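Local coordinates for antifungal protein GAFP-1 (Gastrodia elata, PDB 1XD5) that probably binds mannose as a monomeric bulb-type lectin of a monocot and probably acts against fungi, at residues A39-G44 with W104-N109; V53-N58 with V63-S68; V94-D97 with N101-W104. All coordinates share one frame; numbering follows the deposited sequence.

Contact 1 of 3, residues A39-G44 with W104-N109; sequences AVWASG and WATHTN
Trp41 meets three side chains of 104-109, each from a different direction. Thr106 sits over one face of the indole: its CB stands 3.9 Å from the centroid of the five-membered ring of Trp41, only 11° off the ring normal, a CH-pi contact, while CG2 of Thr106 reaches CE2 of Trp41 at 3.8 Å. The methyl of Thr108 comes across the base of the same side chain at about a right angle, CG2 lying 3.7 Å from CB of Trp41. Trp104 extends from the opposite direction, and the two benzo rims meet at CZ2 of Trp41 and CZ2 of Trp104, 4.1 Å apart. Trp41 presents that corner to the edge of the Trp104 ring, near its plane, whereas Trp104 comes obliquely to the Trp41 ring, so the indoles do not stack. In the beta-prism II fold of bulb-type lectins three four-stranded sheets surround a common core; Trp41 and Trp104 belong to two of them, and Trp72 of the third sheet touches both indoles. Threonine suits the interface because its two branches do different work. With OG1 of Thr106 set between the backbone N and carbonyl carbon (chi1 50°), CG2 is turned to the indole and the hydroxyl to the polar network behind it. Thr106 OG1 donates to Thr108 OG1 at 2.7 Å and is also bonded to Val93 N, and Thr108 OG1 goes on to Arg91 O, which satisfies both buried hydroxyls. No direct hydrogen bond joins the segments. Instead a water in the plane of the Trp41 ring accepts from NE1 of Trp41 at 3.2 Å and donates to the carbonyl O of Thr106 at 3.0 Å.

Contact 2 of 3, residues V53-N58 with V63-S68; sequences VLKMQN and VIYSGS
Tyr65 and Gln57 join through their polar ends: Tyr65 OH donates to Gln57 OE1 at 2.7 Å, in the carbonyl plane of the amide, which is turned only 24° from the ring. Gln57, its CG anti to the carbonyl carbon (chi1 -60°) and its chain extended beyond, is long enough to reach that hydroxyl with its amide along CG2 of Val63. NE2 of Gln57 bonds to Asp59 OD1, so both polar atoms of the amide have partners. In the strands themselves, two hydrogen-bonded antiparallel pairs use up four backbone N-H groups and four carbonyls. Val53 N to Tyr65 O is 2.8 Å and is returned by Tyr65 N to Val53 O; Lys55 N to Val63 O, also 2.8 Å, is nearly straight at 174° and is returned by Val63 N to Lys55 O. Between them lies the non-hydrogen-bonded pair Leu54 and Ile64, apolar chains facing inward, CD1 of Leu54 on CG1 of Ile64. On the other face the Tyr65 ring is sandwiched between the methyl CG1 of Val63 and the extended chain of Lys55. CD of Lys55 rests 3.6 Å from CD2 of Tyr65, and NZ makes a cation-pi contact 4.5 Å from the ring centroid. Gln57, Asp59, Val63 and Tyr65 follow the QxDxNxVxY pattern of monocot-lectin mannose sites, so this face is probably one of the protein's sugar sites.

Contact 3 of 3, residues V94-D97 with N101-W104; sequences VIYD and NAIW
The beta hairpin of strands 93-96 and 102-105 is joined here, at an outer edge of its sheet, and a beta bulge interrupts its pairing. Ile95 pairs with Trp104 and Tyr96 with Ala102, so Ile103 is the extra residue. Ile95 N donates to Trp104 O, and Ile95 O takes Ile103 N at 2.8 Å with a nearly straight N-H (170°). Because the bulge sets two residues, Ile103 and Trp104, opposite Ile95, both side chains pack on it: CG2 of Ile95 meets CG1 of Ile103 at 3.7 Å, and CD1 of Ile95 lies obliquely by CE3 of Trp104 at 3.9 Å. A branched isoleucine supplies one carbon arm for each neighbour. The opposite face carries Val94, Tyr96 and Ala102. Val94 CG1 lies against one face of the Tyr96 ring and is 3.5 Å from CB of Ala102, whose single methyl is small enough to fit beside both. Val94 and Tyr96 end a third QxDxNxVxY sequence, and Tyr96 OH bonds to Gln88, as expected of a mannose site of this lectin family. Near the turn, Asp97 and Asn101 are tied together three times. Asp97 N donates to Asn101 O at 3.1 Å. CG of Asp97, set between its own backbone N and carbonyl carbon (chi1 62°), places the carboxylate against Asn101: OD1 is met by Asn101 N from above the carboxylate plane, and OD2 uses its syn lone pair for Asn101 ND2 at 3.2 Å. OD2 of Asp97 lies in the amide plane of Asn101, although the carboxylate and amide planes stand 77° apart. Asp97 OD1 also accepts from Ser99 N, two residues on, which makes an Asx turn at the start of the connection.

How the contacts relate
Contact 1 bridges two of the three sheets, while contacts 2 and 3 are hairpin pairings inside single sheets, their centres about 18 Å apart; contact 3 lies in one of the sheets that contact 1 joins. Trp104 meets Trp41 in contact 1 and packs on Ile95 in contact 3, the two centres being about 14 Å apart. Contact 2 lies about 17 Å from contact 1, on the opposite side of the chain's centre, but touches it where Ser43 OG lies 3.9 Å from Ile64 CD1. Met56 SD reaches Ile95 CG2 at 4.0 Å. Tyr65 and Tyr96 belong to two of three probable mannose sites; the remaining one, ending at Tyr34, lies in the sheet of strand 38-42.

Contact 1 of 3, residues A39-G44 with W104-N109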
ATOM      1  N   ALA A  39     -10.374  -9.224   6.770  1.00 10.56           N
ATOM      2  CA  ALA A  39      -9.937  -8.674   5.473  1.00 11.13           C
ATOM      3  C   ALA A  39     -11.045  -7.847   4.825  1.00 10.95           C
ATOM      4  O   ALA A  39     -12.146  -8.359   4.596  1.00 11.25           O
ATOM      5  CB  ALA A  39      -9.504  -9.809   4.523  1.00 10.99           C
ATOM      6  N   VAL A  40     -10.766  -6.578   4.530  1.00 10.60           N
ATOM      7  CA  VAL A  40     -11.771  -5.716   3.907  1.00 10.45           C
ATOM      8  C   VAL A  40     -11.397  -5.229   2.500  1.00 10.48           C
ATOM      9  O   VAL A  40     -12.232  -4.649   1.786  1.00  9.92           O
ATOM     10  CB  VAL A  40     -12.191  -4.512   4.821  1.00 10.61           C
ATOM     11  CG1 VAL A  40     -12.762  -5.026   6.147  1.00 10.53           C
ATOM     12  CG2 VAL A  40     -11.044  -3.530   5.056  1.00 10.93           C
ATOM     13  N   TRP A  41     -10.145  -5.475   2.116  1.00  9.81           N
ATOM     14  CA  TRP A  41      -9.610  -5.046   0.830  1.00 10.15           C
ATOM     15  C   TRP A  41      -8.374  -5.871   0.557  1.00  9.85           C
ATOM     16  O   TRP A  41      -7.582  -6.124   1.460  1.00  9.66           O
ATOM     17  CB  TRP A  41      -9.251  -3.545   0.849  1.00  9.67           C
ATOM     18  CG  TRP A  41      -8.808  -2.994  -0.501  1.00 11.44           C
ATOM     19  CD1 TRP A  41      -9.576  -2.301  -1.414  1.00 12.33           C
ATOM     20  CD2 TRP A  41      -7.496  -3.085  -1.079  1.00 11.73           C
ATOM     21  NE1 TRP A  41      -8.820  -1.973  -2.517  1.00 12.71           N
ATOM     22  CE2 TRP A  41      -7.541  -2.442  -2.339  1.00 12.94           C
ATOM     23  CE3 TRP A  41      -6.281  -3.653  -0.662  1.00 11.74           C
ATOM     24  CZ2 TRP A  41      -6.414  -2.351  -3.185  1.00 13.09           C
ATOM     25  CZ3 TRP A  41      -5.167  -3.572  -1.508  1.00 11.22           C
ATOM     26  CH2 TRP A  41      -5.243  -2.915  -2.744  1.00 10.99           C
ATOM     27  N   ALA A  42      -8.206  -6.292  -0.694  1.00 10.36           N
ATOM     28  CA  ALA A  42      -7.004  -7.008  -1.094  1.00 10.45           C
ATOM     29  C   ALA A  42      -6.690  -6.777  -2.556  1.00 10.97           C
ATOM     30  O   ALA A  42      -7.594  -6.536  -3.367  1.00 11.02           O
ATOM     31  CB  ALA A  42      -7.134  -8.502  -0.802  1.00 10.74           C
ATOM     32  N   SER A  43      -5.401  -6.848  -2.891  1.00 10.34           N
ATOM     33  CA  SER A  43      -4.973  -6.745  -4.278  1.00 10.68           C
ATOM     34  C   SER A  43      -5.382  -7.998  -5.064  1.00 10.76           C
ATOM     35  O   SER A  43      -5.485  -7.961  -6.291  1.00 10.88           O
ATOM     36  CB  SER A  43      -3.463  -6.566  -4.345  1.00 10.18           C
ATOM     37  OG  SER A  43      -2.820  -7.602  -3.623  1.00 10.21           O
ATOM     38  N   GLY A  44      -5.600  -9.099  -4.347  1.00 10.67           N
ATOM     39  CA  GLY A  44      -5.996 -10.361  -4.949  1.00 11.04           C
ATOM     40  C   GLY A  44      -4.843 -11.044  -5.659  1.00 11.35           C
ATOM     41  O   GLY A  44      -5.046 -11.723  -6.665  1.00 11.63           O
ATOM     42  N   TRP A 104      -4.304   8.297  -5.223  1.00 13.13           N
ATOM     43  CA  TRP A 104      -4.817   6.933  -5.188  1.00 12.31           C
ATOM     44  C   TRP A 104      -5.422   6.678  -3.819  1.00 12.07           C
ATOM     45  O   TRP A 104      -4.964   7.250  -2.831  1.00 11.92           O
ATOM     46  CB  TRP A 104      -3.690   5.933  -5.448  1.00 11.59           C
ATOM     47  CG  TRP A 104      -4.135   4.498  -5.574  1.00 11.08           C
ATOM     48  CD1 TRP A 104      -4.726   3.893  -6.667  1.00 10.66           C
ATOM     49  CD2 TRP A 104      -4.025   3.486  -4.572  1.00 11.83           C
ATOM     50  NE1 TRP A 104      -4.972   2.564  -6.394  1.00 11.20           N
ATOM     51  CE2 TRP A 104      -4.549   2.286  -5.120  1.00 11.35           C
ATOM     52  CE3 TRP A 104      -3.515   3.462  -3.263  1.00 11.94           C
ATOM     53  CZ2 TRP A 104      -4.592   1.088  -4.399  1.00 12.59           C
ATOM     54  CZ3 TRP A 104      -3.553   2.261  -2.547  1.00 13.37           C
ATOM     55  CH2 TRP A 104      -4.092   1.098  -3.116  1.00 12.45           C
ATOM     56  N   ALA A 105      -6.433   5.814  -3.773  1.00 11.33           N
ATOM     57  CA  ALA A 105      -7.038   5.385  -2.517  1.00 11.97           C
ATOM     58  C   ALA A 105      -7.636   3.996  -2.665  1.00 12.17           C
ATOM     59  O   ALA A 105      -8.012   3.591  -3.768  1.00 12.37           O
ATOM     60  CB  ALA A 105      -8.115   6.381  -2.071  1.00 11.27           C
ATOM     61  N   THR A 106      -7.729   3.270  -1.554  1.00 12.16           N
ATOM     62  CA  THR A 106      -8.412   1.978  -1.538  1.00 12.56           C
ATOM     63  C   THR A 106      -9.918   2.182  -1.434  1.00 13.25           C
ATOM     64  O   THR A 106     -10.686   1.257  -1.710  1.00 13.47           O
ATOM     65  CB  THR A 106      -7.934   1.108  -0.367  1.00 12.23           C
ATOM     66  OG1 THR A 106      -7.982   1.883   0.836  1.00 12.55           O
ATOM     67  CG2 THR A 106      -6.462   0.733  -0.518  1.00 11.61           C
ATOM     68  N   HIS A 107     -10.323   3.393  -1.035  1.00 13.73           N
ATOM     69  CA  HIS A 107     -11.723   3.736  -0.793  1.00 14.78           C
ATOM     70  C   HIS A 107     -12.325   2.825   0.266  1.00 14.09           C
ATOM     71  O   HIS A 107     -13.447   2.324   0.123  1.00 13.91           O
ATOM     72  CB  HIS A 107     -12.538   3.711  -2.094  1.00 15.84           C
ATOM     73  CG  HIS A 107     -11.927   4.530  -3.187  1.00 20.13           C
ATOM     74  ND1 HIS A 107     -11.804   5.900  -3.104  1.00 23.88           N
ATOM     75  CD2 HIS A 107     -11.360   4.171  -4.361  1.00 23.40           C
ATOM     76  CE1 HIS A 107     -11.210   6.354  -4.193  1.00 24.64           C
ATOM     77  NE2 HIS A 107     -10.928   5.324  -4.971  1.00 25.76           N
ATOM     78  N   THR A 108     -11.558   2.620   1.332  1.00 13.10           N
ATOM     79  CA  THR A 108     -12.019   1.815   2.445  1.00 12.33           C
ATOM     80  C   THR A 108     -12.409   2.697   3.610  1.00 12.80           C
ATOM     81  O   THR A 108     -12.545   2.211   4.720  1.00 12.38           O
ATOM     82  CB  THR A 108     -10.944   0.798   2.878  1.00 12.29           C
ATOM     83  OG1 THR A 108      -9.642   1.411   2.857  1.00  8.72           O
ATOM     84  CG2 THR A 108     -10.869  -0.343   1.878  1.00 10.98           C
ATOM     85  N   ASN A 109     -12.584   3.996   3.350  1.00 13.00           N
ATOM     86  CA  ASN A 109     -13.008   4.943   4.379  1.00 14.02           C
ATOM     87  C   ASN A 109     -14.331   4.515   5.000  1.00 14.67           C
ATOM     88  O   ASN A 109     -15.228   4.050   4.302  1.00 14.05           O
ATOM     89  CB  ASN A 109     -13.171   6.342   3.795  1.00 14.05           C
ATOM     90  CG  ASN A 109     -14.032   6.350   2.550  1.00 15.49           C
ATOM     91  OD1 ASN A 109     -13.709   5.692   1.559  1.00 16.27           O
ATOM     92  ND2 ASN A 109     -15.147   7.072   2.599  1.00 16.16           N
TER
HETATM   93  O   HOH W   1     -10.530  -0.025  -4.363  1.00 32.39           O

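Contact 2 of 3, residues V53-N58 with V63-S68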
ATOM      1  N   VAL A  53       7.538  -7.667  -1.788  1.00 13.18           N
ATOM      2  CA  VAL A  53       7.765  -6.400  -1.108  1.00 12.38           C
ATOM      3  C   VAL A  53       6.840  -5.355  -1.731  1.00 12.14           C
ATOM      4  O   VAL A  53       6.337  -5.545  -2.843  1.00 11.78           O
ATOM      5  CB  VAL A  53       9.261  -5.988  -1.177  1.00 12.61           C
ATOM      6  CG1 VAL A  53      10.140  -7.088  -0.574  1.00 13.12           C
ATOM      7  CG2 VAL A  53       9.692  -5.702  -2.610  1.00 12.36           C
ATOM      8  N   LEU A  54       6.596  -4.271  -1.007  1.00 11.24           N
ATOM      9  CA  LEU A  54       5.715  -3.232  -1.478  1.00 11.11           C
ATOM     10  C   LEU A  54       6.538  -1.955  -1.592  1.00 11.42           C
ATOM     11  O   LEU A  54       7.102  -1.498  -0.603  1.00 10.19           O
ATOM     12  CB  LEU A  54       4.540  -3.031  -0.507  1.00 10.83           C
ATOM     13  CG  LEU A  54       3.511  -1.961  -0.908  1.00 11.41           C
ATOM     14  CD1 LEU A  54       2.778  -2.365  -2.181  1.00  8.35           C
ATOM     15  CD2 LEU A  54       2.510  -1.669   0.227  1.00  9.00           C
ATOM     16  N   LYS A  55       6.618  -1.408  -2.800  1.00 11.24           N
ATOM     17  CA  LYS A  55       7.448  -0.235  -3.053  1.00 12.40           C
ATOM     18  C   LYS A  55       6.585   0.975  -3.370  1.00 11.69           C
ATOM     19  O   LYS A  55       5.810   0.946  -4.315  1.00 11.00           O
ATOM     20  CB  LYS A  55       8.404  -0.497  -4.226  1.00 13.07           C
ATOM     21  CG  LYS A  55       9.444  -1.585  -3.977  1.00 16.86           C
ATOM     22  CD  LYS A  55      10.593  -1.492  -4.994  1.00 21.88           C
ATOM     23  CE  LYS A  55      11.585  -2.643  -4.832  1.00 25.01           C
ATOM     24  NZ  LYS A  55      12.500  -2.782  -6.009  1.00 28.23           N
ATOM     25  N   MET A  56       6.740   2.037  -2.585  1.00 11.47           N
ATOM     26  CA  MET A  56       6.141   3.322  -2.895  1.00 11.56           C
ATOM     27  C   MET A  56       7.195   4.046  -3.725  1.00 11.72           C
ATOM     28  O   MET A  56       8.228   4.458  -3.196  1.00 11.68           O
ATOM     29  CB  MET A  56       5.805   4.091  -1.606  1.00 11.58           C
ATOM     30  CG  MET A  56       5.196   5.489  -1.806  1.00 13.79           C
ATOM     31  SD  MET A  56       3.533   5.457  -2.529  1.00 17.11           S
ATOM     32  CE  MET A  56       3.863   5.933  -4.239  1.00 15.04           C
ATOM     33  N   GLN A  57       6.942   4.172  -5.024  1.00 11.46           N
ATOM     34  CA  GLN A  57       7.928   4.721  -5.950  1.00 11.85           C
ATOM     35  C   GLN A  57       7.892   6.242  -6.041  1.00 11.56           C
ATOM     36  O   GLN A  57       6.878   6.881  -5.754  1.00 10.63           O
ATOM     37  CB  GLN A  57       7.758   4.093  -7.341  1.00 12.11           C
ATOM     38  CG  GLN A  57       7.933   2.564  -7.317  1.00 13.52           C
ATOM     39  CD  GLN A  57       7.951   1.926  -8.692  1.00 14.23           C
ATOM     40  OE1 GLN A  57       8.381   0.793  -8.829  1.00 16.57           O
ATOM     41  NE2 GLN A  57       7.467   2.639  -9.697  1.00 12.91           N
ATOM     42  N   ASN A  58       9.018   6.808  -6.460  1.00 12.37           N
ATOM     43  CA  ASN A  58       9.146   8.245  -6.662  1.00 13.65           C
ATOM     44  C   ASN A  58       8.286   8.794  -7.797  1.00 13.06           C
ATOM     45  O   ASN A  58       8.047   9.995  -7.867  1.00 13.17           O
ATOM     46  CB  ASN A  58      10.622   8.610  -6.875  1.00 14.42           C
ATOM     47  CG  ASN A  58      11.397   8.632  -5.569  1.00 18.18           C
ATOM     48  OD1 ASN A  58      10.928   9.175  -4.565  1.00 22.91           O
ATOM     49  ND2 ASN A  58      12.572   8.022  -5.568  1.00 22.49           N
ATOM     50  N   VAL A  63       3.825  -0.393  -6.089  1.00  9.99           N
ATOM     51  CA  VAL A  63       4.077  -1.612  -6.833  1.00 10.20           C
ATOM     52  C   VAL A  63       4.479  -2.744  -5.922  1.00 10.25           C
ATOM     53  O   VAL A  63       5.310  -2.571  -5.031  1.00 10.38           O
ATOM     54  CB  VAL A  63       5.193  -1.416  -7.902  1.00 10.15           C
ATOM     55  CG1 VAL A  63       5.293  -2.642  -8.793  1.00 11.74           C
ATOM     56  CG2 VAL A  63       4.922  -0.180  -8.760  1.00 10.44           C
ATOM     57  N   ILE A  64       3.894  -3.914  -6.168  1.00 10.32           N
ATOM     58  CA  ILE A  64       4.315  -5.125  -5.489  1.00 10.38           C
ATOM     59  C   ILE A  64       5.366  -5.804  -6.358  1.00 11.12           C
ATOM     60  O   ILE A  64       5.128  -6.046  -7.545  1.00 10.30           O
ATOM     61  CB  ILE A  64       3.110  -6.075  -5.262  1.00  9.72           C
ATOM     62  CG1 ILE A  64       2.050  -5.414  -4.372  1.00  9.09           C
ATOM     63  CG2 ILE A  64       3.586  -7.420  -4.678  1.00 10.43           C
ATOM     64  CD1 ILE A  64       0.790  -6.267  -4.191  1.00  7.73           C
ATOM     65  N   TYR A  65       6.514  -6.115  -5.761  1.00 12.25           N
ATOM     66  CA  TYR A  65       7.576  -6.854  -6.449  1.00 14.37           C
ATOM     67  C   TYR A  65       7.892  -8.137  -5.715  1.00 14.89           C
ATOM     68  O   TYR A  65       7.797  -8.193  -4.494  1.00 14.81           O
ATOM     69  CB  TYR A  65       8.876  -6.037  -6.514  1.00 14.86           C
ATOM     70  CG  TYR A  65       8.851  -4.872  -7.468  1.00 16.27           C
ATOM     71  CD1 TYR A  65       9.164  -5.034  -8.818  1.00 18.40           C
ATOM     72  CD2 TYR A  65       8.528  -3.600  -7.012  1.00 18.28           C
ATOM     73  CE1 TYR A  65       9.139  -3.942  -9.694  1.00 20.21           C
ATOM     74  CE2 TYR A  65       8.510  -2.516  -7.865  1.00 20.08           C
ATOM     75  CZ  TYR A  65       8.801  -2.687  -9.201  1.00 20.66           C
ATOM     76  OH  TYR A  65       8.766  -1.577 -10.020  1.00 23.41           O
ATOM     77  N   SER A  66       8.282  -9.163  -6.465  1.00 16.39           N
ATOM     78  CA  SER A  66       8.909 -10.344  -5.878  1.00 17.76           C
ATOM     79  C   SER A  66      10.284 -10.393  -6.516  1.00 18.70           C
ATOM     80  O   SER A  66      10.411 -10.682  -7.705  1.00 18.73           O
ATOM     81  CB  SER A  66       8.114 -11.615  -6.178  1.00 18.24           C
ATOM     82  OG  SER A  66       8.776 -12.763  -5.654  1.00 19.35           O
ATOM     83  N   GLY A  67      11.312 -10.056  -5.743  1.00 19.82           N
ATOM     84  CA  GLY A  67      12.627  -9.826  -6.322  1.00 21.23           C
ATOM     85  C   GLY A  67      12.515  -8.733  -7.366  1.00 22.11           C
ATOM     86  O   GLY A  67      12.022  -7.642  -7.069  1.00 22.58           O
ATOM     87  N   SER A  68      12.928  -9.028  -8.598  1.00 22.83           N
ATOM     88  CA  SER A  68      12.866  -8.041  -9.681  1.00 23.45           C
ATOM     89  C   SER A  68      11.559  -8.080 -10.494  1.00 23.17           C
ATOM     90  O   SER A  68      11.315  -7.208 -11.330  1.00 23.75           O
ATOM     91  CB  SER A  68      14.073  -8.197 -10.620  1.00 23.88           C
ATOM     92  OG  SER A  68      14.031  -9.454 -11.284  1.00 26.12           O
TER

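Contact 3 of 3, residues V94-D97 with N101-W104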
ATOM      1  N   VAL A  94      -4.359   5.837   1.401  1.00  8.95           N
ATOM      2  CA  VAL A  94      -4.279   6.878   0.374  1.00  9.30           C
ATOM      3  C   VAL A  94      -2.824   7.197   0.038  1.00  9.79           C
ATOM      4  O   VAL A  94      -1.973   7.190   0.912  1.00  9.94           O
ATOM      5  CB  VAL A  94      -4.995   8.173   0.838  1.00  9.31           C
ATOM      6  CG1 VAL A  94      -5.109   9.211  -0.300  1.00  9.33           C
ATOM      7  CG2 VAL A  94      -6.385   7.863   1.430  1.00  9.28           C
ATOM      8  N   ILE A  95      -2.545   7.473  -1.235  1.00 10.05           N
ATOM      9  CA  ILE A  95      -1.267   8.073  -1.617  1.00 10.12           C
ATOM     10  C   ILE A  95      -1.492   9.569  -1.823  1.00 10.48           C
ATOM     11  O   ILE A  95      -2.403   9.969  -2.562  1.00  9.57           O
ATOM     12  CB  ILE A  95      -0.689   7.447  -2.914  1.00 10.28           C
ATOM     13  CG1 ILE A  95      -0.521   5.933  -2.764  1.00 11.14           C
ATOM     14  CG2 ILE A  95       0.662   8.113  -3.274  1.00  9.97           C
ATOM     15  CD1 ILE A  95      -0.162   5.198  -4.056  1.00 11.95           C
ATOM     16  N   TYR A  96      -0.660  10.382  -1.175  1.00 11.36           N
ATOM     17  CA  TYR A  96      -0.715  11.831  -1.319  1.00 12.67           C
ATOM     18  C   TYR A  96       0.547  12.372  -1.970  1.00 14.29           C
ATOM     19  O   TYR A  96       1.630  11.789  -1.843  1.00 13.71           O
ATOM     20  CB  TYR A  96      -0.876  12.509   0.049  1.00 12.33           C
ATOM     21  CG  TYR A  96      -2.248  12.339   0.650  1.00 12.45           C
ATOM     22  CD1 TYR A  96      -3.320  13.120   0.216  1.00 12.96           C
ATOM     23  CD2 TYR A  96      -2.474  11.394   1.649  1.00 11.78           C
ATOM     24  CE1 TYR A  96      -4.586  12.968   0.756  1.00 12.72           C
ATOM     25  CE2 TYR A  96      -3.736  11.227   2.205  1.00 11.58           C
ATOM     26  CZ  TYR A  96      -4.788  12.016   1.753  1.00 12.42           C
ATOM     27  OH  TYR A  96      -6.039  11.843   2.270  1.00 10.97           O
ATOM     28  N   ASP A  97       0.409  13.502  -2.651  1.00 16.38           N
ATOM     29  CA  ASP A  97       1.587  14.291  -2.990  1.00 18.93           C
ATOM     30  C   ASP A  97       1.923  15.184  -1.808  1.00 20.31           C
ATOM     31  O   ASP A  97       1.439  14.955  -0.701  1.00 20.16           O
ATOM     32  CB  ASP A  97       1.376  15.086  -4.278  1.00 19.28           C
ATOM     33  CG  ASP A  97       0.253  16.089  -4.184  1.00 20.31           C
ATOM     34  OD1 ASP A  97      -0.214  16.425  -3.068  1.00 20.73           O
ATOM     35  OD2 ASP A  97      -0.231  16.594  -5.208  1.00 22.77           O
ATOM     36  N   ASN A 101      -3.073  16.476  -1.944  1.00 20.67           N
ATOM     37  CA  ASN A 101      -3.828  15.927  -3.066  1.00 20.21           C
ATOM     38  C   ASN A 101      -3.687  14.416  -3.117  1.00 18.83           C
ATOM     39  O   ASN A 101      -2.575  13.901  -3.218  1.00 18.22           O
ATOM     40  CB  ASN A 101      -3.368  16.536  -4.392  1.00 20.70           C
ATOM     41  CG  ASN A 101      -3.581  18.033  -4.450  1.00 22.88           C
ATOM     42  OD1 ASN A 101      -4.696  18.517  -4.259  1.00 25.32           O
ATOM     43  ND2 ASN A 101      -2.508  18.774  -4.710  1.00 24.12           N
ATOM     44  N   ALA A 102      -4.812  13.716  -3.026  1.00 17.76           N
ATOM     45  CA  ALA A 102      -4.817  12.259  -3.148  1.00 17.01           C
ATOM     46  C   ALA A 102      -4.644  11.872  -4.613  1.00 16.77           C
ATOM     47  O   ALA A 102      -5.303  12.445  -5.496  1.00 16.52           O
ATOM     48  CB  ALA A 102      -6.111  11.681  -2.596  1.00 17.17           C
ATOM     49  N   ILE A 103      -3.756  10.915  -4.872  1.00 15.66           N
ATOM     50  CA  ILE A 103      -3.583  10.397  -6.230  1.00 14.90           C
ATOM     51  C   ILE A 103      -4.047   8.940  -6.361  1.00 14.24           C
ATOM     52  O   ILE A 103      -4.180   8.422  -7.472  1.00 14.36           O
ATOM     53  CB  ILE A 103      -2.128  10.587  -6.753  1.00 15.18           C
ATOM     54  CG1 ILE A 103      -1.158   9.623  -6.075  1.00 15.59           C
ATOM     55  CG2 ILE A 103      -1.667  12.052  -6.621  1.00 15.63           C
ATOM     56  CD1 ILE A 103       0.168   9.448  -6.816  1.00 17.82           C
ATOM     57  N   TRP A 104      -4.304   8.297  -5.223  1.00 13.13           N
ATOM     58  CA  TRP A 104      -4.817   6.933  -5.188  1.00 12.31           C
ATOM     59  C   TRP A 104      -5.422   6.678  -3.819  1.00 12.07           C
ATOM     60  O   TRP A 104      -4.964   7.250  -2.831  1.00 11.92           O
ATOM     61  CB  TRP A 104      -3.690   5.933  -5.448  1.00 11.59           C
ATOM     62  CG  TRP A 104      -4.135   4.498  -5.574  1.00 11.08           C
ATOM     63  CD1 TRP A 104      -4.726   3.893  -6.667  1.00 10.66           C
ATOM     64  CD2 TRP A 104      -4.025   3.486  -4.572  1.00 11.83           C
ATOM     65  NE1 TRP A 104      -4.972   2.564  -6.394  1.00 11.20           N
ATOM     66  CE2 TRP A 104      -4.549   2.286  -5.120  1.00 11.35           C
ATOM     67  CE3 TRP A 104      -3.515   3.462  -3.263  1.00 11.94           C
ATOM     68  CZ2 TRP A 104      -4.592   1.088  -4.399  1.00 12.59           C
ATOM     69  CZ3 TRP A 104      -3.553   2.261  -2.547  1.00 13.37           C
ATOM     70  CH2 TRP A 104      -4.092   1.098  -3.116  1.00 12.45           C
TER